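Local coordinates for protein MtVAO615 (Myceliophthora thermophila, PDB 6F72) that probably acts as a secreted flavoprotein oxidase with bicovalently bound FAD that reacts rapidly with oxygen once reduced, its substrate being unknown, at residues Ala324-Leu329 and Asn347-Tyr352; Ala328-Phe333 and Thr471-Cys476; Arg437-Val442 and Gln503-Ala508; Leu475-Gly480 and Leu517-His522; His522-Ala525 and Ser530-Gly533. All coordinates share one frame; numbering follows the deposited sequence.

Interaction 1 (Ala324-Leu329 and Asn347-Tyr352); sequences AAFHAL and NSLTAY
A backbone hydrogen bond from Ala328 N to Ala324 O, 3.1 Å long, closes the helical turn that includes Phe326, the residue whose ring meets Leu349 and Ala351 of strand 348-356. On the strand side, backbone hydrogen bonds pair Leu349 with Phe309 and Ala351 with Leu307. The contact itself is entirely apolar. Phe326 is the helix residue that crosses to the strand: its CG points opposite the backbone N (chi1 171°), which sends the far edge of the ring away from the helix and down to the sheet, across a distance of 10.0 Å between Phe326 CA and Leu349 CA. From Leu349 the CD2 methyl comes over one face of the ring, off-centre toward the rim, with Phe326 CE2 to Leu349 CD2 at 4.3 Å. Ala351 offers its methyl at a slant, 4.3 Å from CB to Phe326 CZ. Leu349 and Ala351, two apart on the strand, face the same side, the one on which helix 316-335 lies; the seven-stranded antiparallel sheet they belong to is probably part of the substrate-binding domain, as in other VAO-type oxidases. The neighbouring strand 339-344 completes the buried setting of the ring: Tyr342 meets Phe326 edge-to-face, and Phe340 approaches with its plane inclined by about 50°.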
# COMPACT_ATOMS: atom_id res chain seq x y z
N ALA A 324 16.13 -2.01 21.42
CA ALA A 324 16.28 -3.48 21.51
C ALA A 324 15.33 -4.10 22.56
O ALA A 324 14.66 -5.10 22.27
CB ALA A 324 17.73 -3.85 21.81
N ALA A 325 15.28 -3.49 23.75
CA ALA A 325 14.45 -3.97 24.87
C ALA A 325 12.96 -3.72 24.66
O ALA A 325 12.14 -4.57 24.99
CB ALA A 325 14.91 -3.34 26.17
N PHE A 326 12.62 -2.54 24.13
CA PHE A 326 11.25 -2.21 23.70
C PHE A 326 10.72 -3.29 22.76
O PHE A 326 9.58 -3.76 22.92
CB PHE A 326 11.25 -0.83 23.02
CG PHE A 326 9.96 -0.46 22.34
CD1 PHE A 326 8.89 0.08 23.07
CD2 PHE A 326 9.82 -0.58 20.95
CE1 PHE A 326 7.71 0.45 22.43
CE2 PHE A 326 8.65 -0.21 20.31
CZ PHE A 326 7.59 0.31 21.05
N HIS A 327 11.55 -3.66 21.78
CA HIS A 327 11.23 -4.72 20.83
C HIS A 327 11.00 -6.06 21.52
O HIS A 327 9.99 -6.73 21.25
CB HIS A 327 12.34 -4.87 19.80
CG HIS A 327 12.32 -3.83 18.74
ND1 HIS A 327 13.40 -3.58 17.94
CD2 HIS A 327 11.35 -2.96 18.36
CE1 HIS A 327 13.11 -2.60 17.09
NE2 HIS A 327 11.86 -2.22 17.32
N ALA A 328 11.92 -6.44 22.41
CA ALA A 328 11.81 -7.68 23.18
C ALA A 328 10.58 -7.69 24.10
O ALA A 328 10.09 -8.76 24.45
CB ALA A 328 13.09 -7.94 23.98
N LEU A 329 10.07 -6.51 24.47
CA LEU A 329 8.92 -6.41 25.37
C LEU A 329 7.54 -6.44 24.69
O LEU A 329 6.50 -6.61 25.36
CB LEU A 329 9.05 -5.20 26.30
CG LEU A 329 9.97 -5.39 27.53
CD1 LEU A 329 10.01 -4.10 28.32
CD2 LEU A 329 9.55 -6.54 28.44
N ASN A 347 18.18 9.24 17.32
CA ASN A 347 18.31 9.74 18.70
C ASN A 347 17.02 9.62 19.52
O ASN A 347 17.06 9.74 20.74
CB ASN A 347 18.78 11.21 18.71
CG ASN A 347 19.97 11.46 17.81
OD1 ASN A 347 19.81 11.93 16.68
ND2 ASN A 347 21.17 11.13 18.30
N SER A 348 15.89 9.39 18.85
CA SER A 348 14.60 9.25 19.55
C SER A 348 13.66 8.25 18.88
O SER A 348 13.76 8.01 17.67
CB SER A 348 13.90 10.60 19.75
OG SER A 348 13.47 11.15 18.53
N LEU A 349 12.77 7.67 19.69
CA LEU A 349 11.69 6.78 19.25
C LEU A 349 10.35 7.32 19.73
O LEU A 349 10.17 7.63 20.92
CB LEU A 349 11.90 5.33 19.75
CG LEU A 349 10.95 4.23 19.23
CD1 LEU A 349 11.70 2.94 18.94
CD2 LEU A 349 9.76 3.97 20.15
N THR A 350 9.41 7.43 18.80
CA THR A 350 8.07 7.93 19.12
C THR A 350 7.08 6.88 18.68
O THR A 350 7.02 6.53 17.50
CB THR A 350 7.79 9.27 18.40
OG1 THR A 350 8.81 10.21 18.75
CG2 THR A 350 6.42 9.83 18.83
N ALA A 351 6.29 6.40 19.64
CA ALA A 351 5.33 5.34 19.39
C ALA A 351 3.93 5.77 19.72
O ALA A 351 3.72 6.51 20.68
CB ALA A 351 5.70 4.10 20.20
N TYR A 352 3.00 5.28 18.91
CA TYR A 352 1.57 5.41 19.18
C TYR A 352 0.98 4.03 19.44
O TYR A 352 1.12 3.13 18.60
CB TYR A 352 0.84 6.05 18.01
CG TYR A 352 1.37 7.40 17.56
CD1 TYR A 352 1.71 8.40 18.49
CD2 TYR A 352 1.48 7.70 16.19
CE1 TYR A 352 2.18 9.65 18.07
CE2 TYR A 352 1.93 8.95 15.76
CZ TYR A 352 2.28 9.91 16.70
OH TYR A 352 2.72 11.14 16.27

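Interaction 2 (Ala328-Phe333 and Thr471-Cys476); sequences ALLPDF and TGMLLC
Leu330 and Met473 meet at a slant, whereas Leu330 with Leu474 and Pro331 with Met473 are crossed at about a right angle, where helix 316-335 passes over strand 472-480 of the antiparallel sheet. The strand carries a classic beta bulge here, with Met473 and Leu474 both facing Ile418. The short axes come within 9.7 Å, their directions differing by 116°. Met473 is the reaching residue: a chi1 of -161° swings its CG out on the far side from the backbone N, the chain stays straight through chi2, and a bend at chi3 turns the methyl against Leu330 CB and CD1. The sulfur thereby rests against the proline ring, while Met473 CE sits 3.9 Å from Leu330 CB and equally far from Leu330 CD1. Around the same buried patch, Val423 of the neighbouring short helix touches Met473, and Phe370 touches Leu330. Leu474 joins only through the end of its side chain, its CD2 methyl meeting Leu330 CD1 at 3.6 Å; Met473 SD lies 3.6 Å from Pro331 CD.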
# COMPACT_ATOMS: atom_id res chain seq x y z
N ALA A 328 11.92 -6.44 22.41
CA ALA A 328 11.81 -7.68 23.18
C ALA A 328 10.58 -7.69 24.10
O ALA A 328 10.09 -8.76 24.45
CB ALA A 328 13.09 -7.94 23.98
N LEU A 329 10.07 -6.51 24.47
CA LEU A 329 8.92 -6.41 25.37
C LEU A 329 7.54 -6.44 24.69
O LEU A 329 6.50 -6.61 25.36
CB LEU A 329 9.05 -5.20 26.30
CG LEU A 329 9.97 -5.39 27.53
CD1 LEU A 329 10.01 -4.10 28.32
CD2 LEU A 329 9.55 -6.54 28.44
N LEU A 330 7.54 -6.30 23.36
CA LEU A 330 6.32 -6.35 22.54
C LEU A 330 5.48 -7.64 22.60
O LEU A 330 4.25 -7.53 22.68
CB LEU A 330 6.61 -5.99 21.08
CG LEU A 330 7.07 -4.57 20.78
CD1 LEU A 330 7.56 -4.50 19.35
CD2 LEU A 330 5.97 -3.55 21.04
N PRO A 331 6.10 -8.85 22.54
CA PRO A 331 5.34 -10.10 22.44
C PRO A 331 4.02 -10.23 23.22
O PRO A 331 2.99 -10.46 22.60
CB PRO A 331 6.36 -11.16 22.88
CG PRO A 331 7.62 -10.64 22.30
CD PRO A 331 7.55 -9.13 22.40
N ASP A 332 4.05 -10.05 24.55
CA ASP A 332 2.83 -10.16 25.38
C ASP A 332 1.81 -9.06 25.12
O ASP A 332 0.60 -9.28 25.26
CB ASP A 332 3.18 -10.17 26.87
CG ASP A 332 4.03 -11.35 27.26
OD1 ASP A 332 3.90 -12.43 26.63
OD2 ASP A 332 4.83 -11.20 28.19
N PHE A 333 2.30 -7.87 24.77
CA PHE A 333 1.47 -6.73 24.43
C PHE A 333 0.71 -6.99 23.13
O PHE A 333 -0.49 -6.73 23.05
CB PHE A 333 2.35 -5.48 24.34
CG PHE A 333 1.63 -4.23 23.91
CD1 PHE A 333 0.90 -3.47 24.84
CD2 PHE A 333 1.72 -3.78 22.59
CE1 PHE A 333 0.25 -2.30 24.44
CE2 PHE A 333 1.07 -2.60 22.19
CZ PHE A 333 0.34 -1.86 23.11
N THR A 471 4.75 -15.67 11.46
CA THR A 471 5.89 -15.65 12.39
C THR A 471 6.40 -14.22 12.66
O THR A 471 7.08 -13.98 13.66
CB THR A 471 7.04 -16.56 11.90
OG1 THR A 471 7.40 -16.20 10.57
CG2 THR A 471 6.63 -18.04 11.93
N GLY A 472 6.05 -13.27 11.78
CA GLY A 472 6.46 -11.87 11.90
C GLY A 472 5.91 -11.16 13.12
O GLY A 472 4.80 -11.47 13.58
N MET A 473 6.70 -10.21 13.63
CA MET A 473 6.30 -9.34 14.72
C MET A 473 6.37 -7.84 14.32
O MET A 473 5.55 -7.03 14.77
CB MET A 473 7.14 -9.61 15.97
CG MET A 473 6.52 -9.10 17.26
SD MET A 473 7.41 -9.37 18.81
CE MET A 473 8.72 -8.17 18.68
N LEU A 474 7.35 -7.49 13.48
CA LEU A 474 7.55 -6.12 13.01
C LEU A 474 7.44 -6.01 11.49
O LEU A 474 7.86 -6.91 10.75
CB LEU A 474 8.93 -5.59 13.46
CG LEU A 474 9.44 -5.75 14.89
CD1 LEU A 474 10.85 -5.18 14.98
CD2 LEU A 474 8.54 -5.09 15.93
N LEU A 475 6.86 -4.91 11.03
CA LEU A 475 6.95 -4.53 9.63
C LEU A 475 7.52 -3.14 9.67
O LEU A 475 6.83 -2.19 10.05
CB LEU A 475 5.58 -4.54 8.91
CG LEU A 475 5.42 -4.15 7.42
CD1 LEU A 475 5.57 -2.65 7.16
CD2 LEU A 475 6.34 -4.90 6.47
N CYS A 476 8.80 -3.05 9.32
CA CYS A 476 9.49 -1.75 9.28
C CYS A 476 9.68 -1.29 7.85
O CYS A 476 10.06 -2.08 6.97
CB CYS A 476 10.83 -1.82 10.01
SG CYS A 476 10.58 -2.09 11.78

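Interaction 3 (Arg437-Val442 and Gln503-Ala508); sequences RNISQV and QPMMDA. With NAG (2-acetamido-2-deoxy-beta-D-glucopyranose), chain G.
An N-glycosylation site sits where helices 426-439 and 488-508 meet: Asn438, in an Asn-Ile-Ser sequon, carries a sugar on its side-chain nitrogen while its CB meets Met505 of helix 488-508. The linkage from Asn438 ND2 to C1 of the N-acetylglucosamine measures 1.4 Å. Met505 reaches across with a chi1 of 174°, which carries its CG away from the backbone N, and a bend at chi3 that turns its methyl into the angle between Asn438 and Ile439; Met505 CE lies 3.8 Å from Asn438 CB and 4.0 Å from Ile439 CG1. The same side chain also passes along the sugar, its CG lying 3.5 Å from O7 of the acetamido group, so one methionine packs against both the asparagine and the glycan. Deeper in, Ile439 crosses Met506 at about a right angle. Next to the contact, a type I turn runs from Ile439 to Val442, and Gln441 folds back to donate from NE2 to Arg437 O at 2.9 Å with an angle of 166°. On the other helix, Gln503 NE2 donates to Asp507 OD1, which also forms a salt bridge with Arg416. At the buried end of the interface, Ile439 CD1 rests 4.0 Å from Met506 CG.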
# COMPACT_ATOMS: atom_id res chain seq x y z
N ARG A 437 20.43 0.95 13.50
CA ARG A 437 21.49 1.94 13.70
C ARG A 437 22.07 2.39 12.37
O ARG A 437 22.21 3.59 12.14
CB ARG A 437 22.63 1.39 14.56
CG ARG A 437 22.27 1.01 15.98
CD ARG A 437 23.50 0.39 16.63
NE ARG A 437 24.25 1.37 17.40
CZ ARG A 437 24.52 1.26 18.71
NH1 ARG A 437 24.11 0.21 19.42
NH2 ARG A 437 25.20 2.22 19.32
N ASN A 438 22.41 1.42 11.52
CA ASN A 438 22.93 1.67 10.17
C ASN A 438 22.00 2.53 9.28
O ASN A 438 22.46 3.48 8.62
CB ASN A 438 23.28 0.35 9.46
CG ASN A 438 24.54 -0.31 10.03
OD1 ASN A 438 25.06 0.09 11.07
ND2 ASN A 438 25.02 -1.34 9.32
N ILE A 439 20.70 2.21 9.29
CA ILE A 439 19.69 2.96 8.54
C ILE A 439 19.56 4.39 9.09
O ILE A 439 19.43 5.35 8.32
CB ILE A 439 18.30 2.26 8.52
CG1 ILE A 439 18.40 0.88 7.85
CG2 ILE A 439 17.27 3.14 7.80
CD1 ILE A 439 17.23 -0.07 8.12
N SER A 440 19.63 4.51 10.42
CA SER A 440 19.61 5.81 11.09
C SER A 440 20.76 6.77 10.71
O SER A 440 20.70 7.96 11.02
CB SER A 440 19.58 5.62 12.61
OG SER A 440 18.40 4.95 13.02
N GLN A 441 21.78 6.25 10.02
CA GLN A 441 22.92 7.08 9.56
C GLN A 441 22.70 7.59 8.13
O GLN A 441 23.48 8.43 7.63
CB GLN A 441 24.28 6.33 9.65
CG GLN A 441 24.61 5.68 10.99
CD GLN A 441 24.27 6.54 12.19
OE1 GLN A 441 24.79 7.65 12.35
NE2 GLN A 441 23.39 6.05 13.04
N VAL A 442 21.65 7.08 7.49
CA VAL A 442 21.32 7.42 6.11
C VAL A 442 20.20 8.49 6.18
O VAL A 442 19.03 8.15 6.38
CB VAL A 442 20.89 6.17 5.29
CG1 VAL A 442 20.84 6.48 3.80
CG2 VAL A 442 21.83 4.99 5.53
N GLN A 503 17.91 -2.38 0.74
CA GLN A 503 17.07 -3.56 0.89
C GLN A 503 17.87 -4.86 1.17
O GLN A 503 17.53 -5.55 2.13
CB GLN A 503 16.05 -3.73 -0.26
CG GLN A 503 15.03 -4.84 -0.04
CD GLN A 503 14.07 -4.56 1.10
OE1 GLN A 503 13.24 -3.66 0.99
NE2 GLN A 503 14.18 -5.33 2.19
N PRO A 504 18.92 -5.18 0.36
CA PRO A 504 19.72 -6.37 0.71
C PRO A 504 20.40 -6.33 2.09
O PRO A 504 20.58 -7.39 2.72
CB PRO A 504 20.76 -6.45 -0.42
CG PRO A 504 20.04 -5.84 -1.58
CD PRO A 504 19.32 -4.67 -0.97
N MET A 505 20.76 -5.14 2.56
CA MET A 505 21.32 -4.99 3.92
C MET A 505 20.25 -5.36 4.94
O MET A 505 20.53 -6.10 5.89
CB MET A 505 21.85 -3.57 4.20
CG MET A 505 22.30 -3.37 5.64
SD MET A 505 23.08 -1.79 6.03
CE MET A 505 21.66 -0.71 6.19
N MET A 506 19.04 -4.84 4.73
CA MET A 506 17.87 -5.17 5.55
C MET A 506 17.57 -6.67 5.55
O MET A 506 17.28 -7.25 6.60
CB MET A 506 16.63 -4.39 5.07
CG MET A 506 16.69 -2.89 5.31
SD MET A 506 15.58 -1.95 4.24
CE MET A 506 14.00 -2.62 4.76
N ASP A 507 17.65 -7.28 4.36
CA ASP A 507 17.36 -8.70 4.16
C ASP A 507 18.31 -9.58 4.95
O ASP A 507 17.89 -10.44 5.71
CB ASP A 507 17.45 -9.07 2.67
CG ASP A 507 16.31 -8.50 1.84
OD1 ASP A 507 15.42 -7.80 2.38
OD2 ASP A 507 16.32 -8.78 0.63
N ALA A 508 19.61 -9.36 4.74
CA ALA A 508 20.67 -10.11 5.40
C ALA A 508 20.63 -10.01 6.93
O ALA A 508 20.98 -10.98 7.63
CB ALA A 508 22.03 -9.66 4.87
C1 NAG G . 26.19 -2.12 9.65
C2 NAG G . 25.95 -3.53 9.08
C3 NAG G . 27.25 -4.32 8.77
C4 NAG G . 28.38 -3.45 8.21
C5 NAG G . 28.59 -2.25 9.15
C6 NAG G . 29.75 -1.34 8.74
C7 NAG G . 23.91 -4.77 9.78
C8 NAG G . 23.26 -5.47 10.93
N2 NAG G . 25.12 -4.26 10.03
O3 NAG G . 26.98 -5.37 7.84
O4 NAG G . 29.58 -4.21 8.02
O5 NAG G . 27.37 -1.47 9.15
O6 NAG G . 29.41 -0.60 7.56
O7 NAG G . 23.35 -4.69 8.69

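Interaction 4 (Leu475-Gly480 and Leu517-His522); sequences LCAPAG and LNEANH. With FAD (flavin-adenine dinucleotide), chain E.
Glu519 is the residue of loop 517-522 that meets strand 472-480, touching Leu475 and Ala477, and the residues before and after it explain how it is placed. Leu517 comes first, turned to the side of Phe531 and Tyr532 rather than to the strand. Asn518 follows and faces the flavin cofactor: its OD1 accepts a hydrogen bond from the ribityl hydroxyl O4' of FAD at 2.9 Å, while its ND2 is held by Tyr516 OH and Gly230 O, which together fix the rotation of the amide. Glu519 then turns toward the sheet. Its CG lies beside the backbone N (chi1 -56°) and the chain runs out straight at chi2, placing the carboxylate between the strand and the isoalloxazine. One oxygen, OE1, presses on the Leu475 CD1 methyl at a tight 3.2 Å and lies 3.9 Å from Ala477 CB; the other, OE2, stands over the face of the ring system, 3.6 Å from FAD C10. Beyond it Ala520 packs on Phe531, and Asn521 binds Asp495 through ND2. The covalent links to the cofactor are made by His157 and Cys222; this loop adds a hydrogen bond and van der Waals contacts. With OE1 against two methyls and OE2 over the flavin, the Glu519 carboxylate links the strand to the cofactor by contact.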
# COMPACT_ATOMS: atom_id res chain seq x y z
N LEU A 475 6.86 -4.91 11.03
CA LEU A 475 6.95 -4.53 9.63
C LEU A 475 7.52 -3.14 9.67
O LEU A 475 6.83 -2.19 10.05
CB LEU A 475 5.58 -4.54 8.91
CG LEU A 475 5.42 -4.15 7.42
CD1 LEU A 475 5.57 -2.65 7.16
CD2 LEU A 475 6.34 -4.90 6.47
N CYS A 476 8.80 -3.05 9.32
CA CYS A 476 9.49 -1.75 9.28
C CYS A 476 9.68 -1.29 7.85
O CYS A 476 10.06 -2.08 6.97
CB CYS A 476 10.83 -1.82 10.01
SG CYS A 476 10.58 -2.09 11.78
N ALA A 477 9.40 -0.01 7.63
CA ALA A 477 9.49 0.57 6.31
C ALA A 477 10.50 1.75 6.22
O ALA A 477 10.08 2.93 6.24
CB ALA A 477 8.11 1.00 5.83
N PRO A 478 11.81 1.45 6.10
CA PRO A 478 12.75 2.54 5.74
C PRO A 478 12.38 3.16 4.40
O PRO A 478 12.37 2.47 3.37
CB PRO A 478 14.10 1.82 5.68
CG PRO A 478 13.96 0.75 6.70
CD PRO A 478 12.55 0.23 6.48
N ALA A 479 12.06 4.45 4.43
CA ALA A 479 11.54 5.13 3.25
C ALA A 479 12.35 6.38 2.92
O ALA A 479 12.53 7.26 3.77
CB ALA A 479 10.06 5.47 3.44
N GLY A 480 12.83 6.42 1.69
CA GLY A 480 13.60 7.55 1.16
C GLY A 480 12.70 8.62 0.60
O GLY A 480 11.82 8.35 -0.24
N LEU A 517 5.23 -7.03 -0.23
CA LEU A 517 5.14 -6.72 -1.68
C LEU A 517 4.59 -5.32 -1.97
O LEU A 517 4.81 -4.76 -3.06
CB LEU A 517 4.34 -7.80 -2.43
CG LEU A 517 2.82 -7.91 -2.24
CD1 LEU A 517 2.06 -6.88 -3.09
CD2 LEU A 517 2.30 -9.33 -2.51
N ASN A 518 3.85 -4.78 -1.00
CA ASN A 518 3.24 -3.45 -1.12
C ASN A 518 4.23 -2.32 -0.86
O ASN A 518 4.04 -1.22 -1.36
CB ASN A 518 2.03 -3.31 -0.19
CG ASN A 518 0.70 -3.71 -0.87
OD1 ASN A 518 0.51 -3.52 -2.07
ND2 ASN A 518 -0.21 -4.26 -0.08
N GLU A 519 5.28 -2.60 -0.09
CA GLU A 519 6.24 -1.56 0.31
C GLU A 519 7.65 -2.02 -0.00
O GLU A 519 8.37 -2.50 0.87
CB GLU A 519 6.05 -1.21 1.80
CG GLU A 519 4.62 -0.79 2.14
CD GLU A 519 4.47 -0.28 3.56
OE1 GLU A 519 5.02 -0.90 4.50
OE2 GLU A 519 3.80 0.76 3.73
N ALA A 520 8.00 -1.94 -1.28
CA ALA A 520 9.32 -2.32 -1.77
C ALA A 520 9.73 -1.39 -2.93
O ALA A 520 8.92 -0.58 -3.39
CB ALA A 520 9.32 -3.75 -2.24
N ASN A 521 10.98 -1.53 -3.36
CA ASN A 521 11.47 -0.85 -4.54
C ASN A 521 11.24 -1.70 -5.78
O ASN A 521 11.46 -2.90 -5.75
CB ASN A 521 12.97 -0.56 -4.36
CG ASN A 521 13.50 0.38 -5.42
OD1 ASN A 521 13.76 -0.02 -6.56
ND2 ASN A 521 13.66 1.64 -5.06
N HIS A 522 10.81 -1.06 -6.87
CA HIS A 522 10.58 -1.73 -8.17
C HIS A 522 11.81 -2.37 -8.84
O HIS A 522 11.65 -3.19 -9.75
CB HIS A 522 9.97 -0.75 -9.16
CG HIS A 522 10.91 0.34 -9.59
ND1 HIS A 522 11.11 0.68 -10.91
CD2 HIS A 522 11.72 1.16 -8.86
CE1 HIS A 522 11.97 1.68 -10.98
NE2 HIS A 522 12.35 1.98 -9.75
PA FAD E . -2.97 1.72 -6.46
O1A FAD E . -1.59 2.21 -6.84
O2A FAD E . -4.12 2.36 -7.17
O5B FAD E . -3.00 0.13 -6.68
C5B FAD E . -1.92 -0.72 -6.29
C4B FAD E . -1.89 -2.00 -7.11
O4B FAD E . -3.14 -2.68 -6.99
C3B FAD E . -1.66 -1.80 -8.59
O3B FAD E . -0.87 -2.90 -9.05
C2B FAD E . -3.05 -1.88 -9.21
O2B FAD E . -3.00 -2.38 -10.55
C1B FAD E . -3.76 -2.84 -8.28
N9A FAD E . -5.21 -2.58 -8.11
C8A FAD E . -5.75 -1.61 -7.34
N7A FAD E . -7.11 -1.68 -7.38
C5A FAD E . -7.44 -2.71 -8.17
C6A FAD E . -8.70 -3.33 -8.63
N6A FAD E . -9.88 -2.81 -8.23
N1A FAD E . -8.63 -4.40 -9.45
C2A FAD E . -7.44 -4.91 -9.86
N3A FAD E . -6.25 -4.40 -9.47
C4A FAD E . -6.19 -3.32 -8.64
N1 FAD E . 0.15 -0.49 3.38
C2 FAD E . -0.04 -1.13 4.56
O2 FAD E . -0.10 -2.38 4.57
N3 FAD E . -0.18 -0.45 5.72
C4 FAD E . -0.12 0.89 5.82
O4 FAD E . -0.25 1.47 6.92
C4X FAD E . 0.08 1.66 4.57
N5 FAD E . 0.13 3.01 4.57
C5X FAD E . 0.32 3.71 3.42
C6 FAD E . 0.37 5.12 3.44
C7 FAD E . 0.57 5.83 2.23
C7M FAD E . 0.62 7.34 2.28
C8 FAD E . 0.70 5.08 0.93
C8M FAD E . 0.82 5.75 -0.44
C9 FAD E . 0.65 3.69 0.93
C9A FAD E . 0.47 2.97 2.12
N10 FAD E . 0.39 1.56 2.10
C10 FAD E . 0.22 0.87 3.31
C1' FAD E . 0.58 0.84 0.84
C2' FAD E . -0.61 0.22 0.17
O2' FAD E . -0.98 -0.93 0.92
C3' FAD E . -0.13 -0.16 -1.22
O3' FAD E . 0.56 0.94 -1.86
C4' FAD E . -1.28 -0.63 -2.10
O4' FAD E . -0.76 -1.20 -3.30
C5' FAD E . -2.27 0.50 -2.38
O5' FAD E . -3.28 0.09 -3.28
P FAD E . -4.24 1.19 -3.96
O1P FAD E . -4.74 2.12 -2.89
O2P FAD E . -5.18 0.41 -4.85
O3P FAD E . -3.18 1.99 -4.89

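Interaction 5 (His522-Ala525 and Ser530-Gly533); sequences HLYA and SFYG
Tyr524 turns the edge of its ring to two residues of helix 527-532, meeting Ser530 and Phe531. The Ser530 CB lies in the plane of the tyrosine ring, beside its hydroxyl end, 3.4 Å from Tyr524 OH, and Phe531 CE1 comes to the same rim further back, 4.0 Å from Tyr524 CD2. The tyrosine approaches the Phe531 ring obliquely, and the two side chains run past each other in opposite directions rather than stacking. Tyr524 reaches the helix because chi1, at 172°, directs CG opposite the main-chain nitrogen and extends the ring away from its own loop. Both segments fall within the berberine-like family region near the C-terminus, where the loop leading from helix 488-508 folds back on the short helix that follows it; only four residues separate them. The polar ends are engaged outside the pair: Tyr524 OH is hydrogen-bonded to Asp507 OD2 of helix 488-508, and Ser530 OG, which lies 3.5 Å from Tyr524 OH, to Val515 N. Phe531, with CG beside its backbone N (chi1 -63°), also touches Leu517 and Ala520, two residues of the loop that borders the cofactor.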
# COMPACT_ATOMS: atom_id res chain seq x y z
N HIS A 522 10.81 -1.06 -6.87
CA HIS A 522 10.58 -1.73 -8.17
C HIS A 522 11.81 -2.37 -8.84
O HIS A 522 11.65 -3.19 -9.75
CB HIS A 522 9.97 -0.75 -9.16
CG HIS A 522 10.91 0.34 -9.59
ND1 HIS A 522 11.11 0.68 -10.91
CD2 HIS A 522 11.72 1.16 -8.86
CE1 HIS A 522 11.97 1.68 -10.98
NE2 HIS A 522 12.35 1.98 -9.75
N LEU A 523 13.01 -1.96 -8.43
CA LEU A 523 14.25 -2.52 -8.97
C LEU A 523 14.83 -3.66 -8.12
O LEU A 523 15.79 -4.32 -8.54
CB LEU A 523 15.30 -1.44 -9.19
CG LEU A 523 14.97 -0.22 -10.06
CD1 LEU A 523 16.03 0.85 -9.80
CD2 LEU A 523 14.86 -0.56 -11.54
N TYR A 524 14.23 -3.89 -6.94
CA TYR A 524 14.67 -4.96 -6.00
C TYR A 524 14.71 -6.32 -6.69
O TYR A 524 13.69 -6.80 -7.19
CB TYR A 524 13.77 -4.97 -4.76
CG TYR A 524 13.97 -6.12 -3.80
CD1 TYR A 524 15.22 -6.35 -3.21
CD2 TYR A 524 12.90 -6.95 -3.44
CE1 TYR A 524 15.40 -7.41 -2.32
CE2 TYR A 524 13.08 -8.00 -2.54
CZ TYR A 524 14.32 -8.22 -1.99
OH TYR A 524 14.52 -9.26 -1.10
N ALA A 525 15.89 -6.92 -6.72
CA ALA A 525 16.17 -8.05 -7.58
C ALA A 525 15.51 -9.36 -7.13
O ALA A 525 15.11 -10.16 -7.99
CB ALA A 525 17.67 -8.24 -7.75
N SER A 530 11.14 -13.22 -2.29
CA SER A 530 10.86 -12.48 -1.08
C SER A 530 9.38 -12.08 -0.92
O SER A 530 8.85 -12.09 0.20
CB SER A 530 11.75 -11.27 -0.96
OG SER A 530 11.74 -10.83 0.37
N PHE A 531 8.72 -11.75 -2.03
CA PHE A 531 7.31 -11.34 -1.94
C PHE A 531 6.37 -12.54 -1.80
O PHE A 531 5.38 -12.45 -1.08
CB PHE A 531 6.86 -10.53 -3.17
CG PHE A 531 7.56 -9.20 -3.35
CD1 PHE A 531 8.42 -8.68 -2.39
CD2 PHE A 531 7.29 -8.43 -4.50
CE1 PHE A 531 9.04 -7.45 -2.59
CE2 PHE A 531 7.89 -7.19 -4.69
CZ PHE A 531 8.78 -6.71 -3.74
N TYR A 532 6.69 -13.63 -2.49
CA TYR A 532 5.76 -14.75 -2.65
C TYR A 532 6.23 -16.05 -2.01
O TYR A 532 5.40 -16.83 -1.53
CB TYR A 532 5.42 -14.94 -4.13
CG TYR A 532 4.99 -13.67 -4.81
CD1 TYR A 532 3.71 -13.11 -4.57
CD2 TYR A 532 5.84 -13.00 -5.68
CE1 TYR A 532 3.31 -11.92 -5.19
CE2 TYR A 532 5.46 -11.82 -6.30
CZ TYR A 532 4.19 -11.28 -6.06
OH TYR A 532 3.82 -10.10 -6.68
N GLY A 533 7.54 -16.28 -1.98
CA GLY A 533 8.09 -17.51 -1.37
C GLY A 533 7.57 -18.77 -2.04
O GLY A 533 7.46 -18.84 -3.27

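Interactions 1 and 2 load the same helix, 316-335, on the same sheet, with centres 11 Å apart, and Met473 CE lies 3.2 Å from His327 O where they touch. Strand 472-480 then carries the chain from interaction 2 to interaction 4, about 18 Å between centres, which faces the flavin. Pro478 joins interaction 4 to interaction 3: its CD is 3.6 Å from Met506 CE, and its CG 3.7 Å from Ile439 CD1. Interaction 5 adjoins both, since Phe531 CZ lies 3.4 Å from Ala520 CB and Tyr524 OH bonds Asp507 OD2. Interaction 4 alone touches FAD, whereas the Phe531 side chain in interaction 5 stays about 11 Å from it.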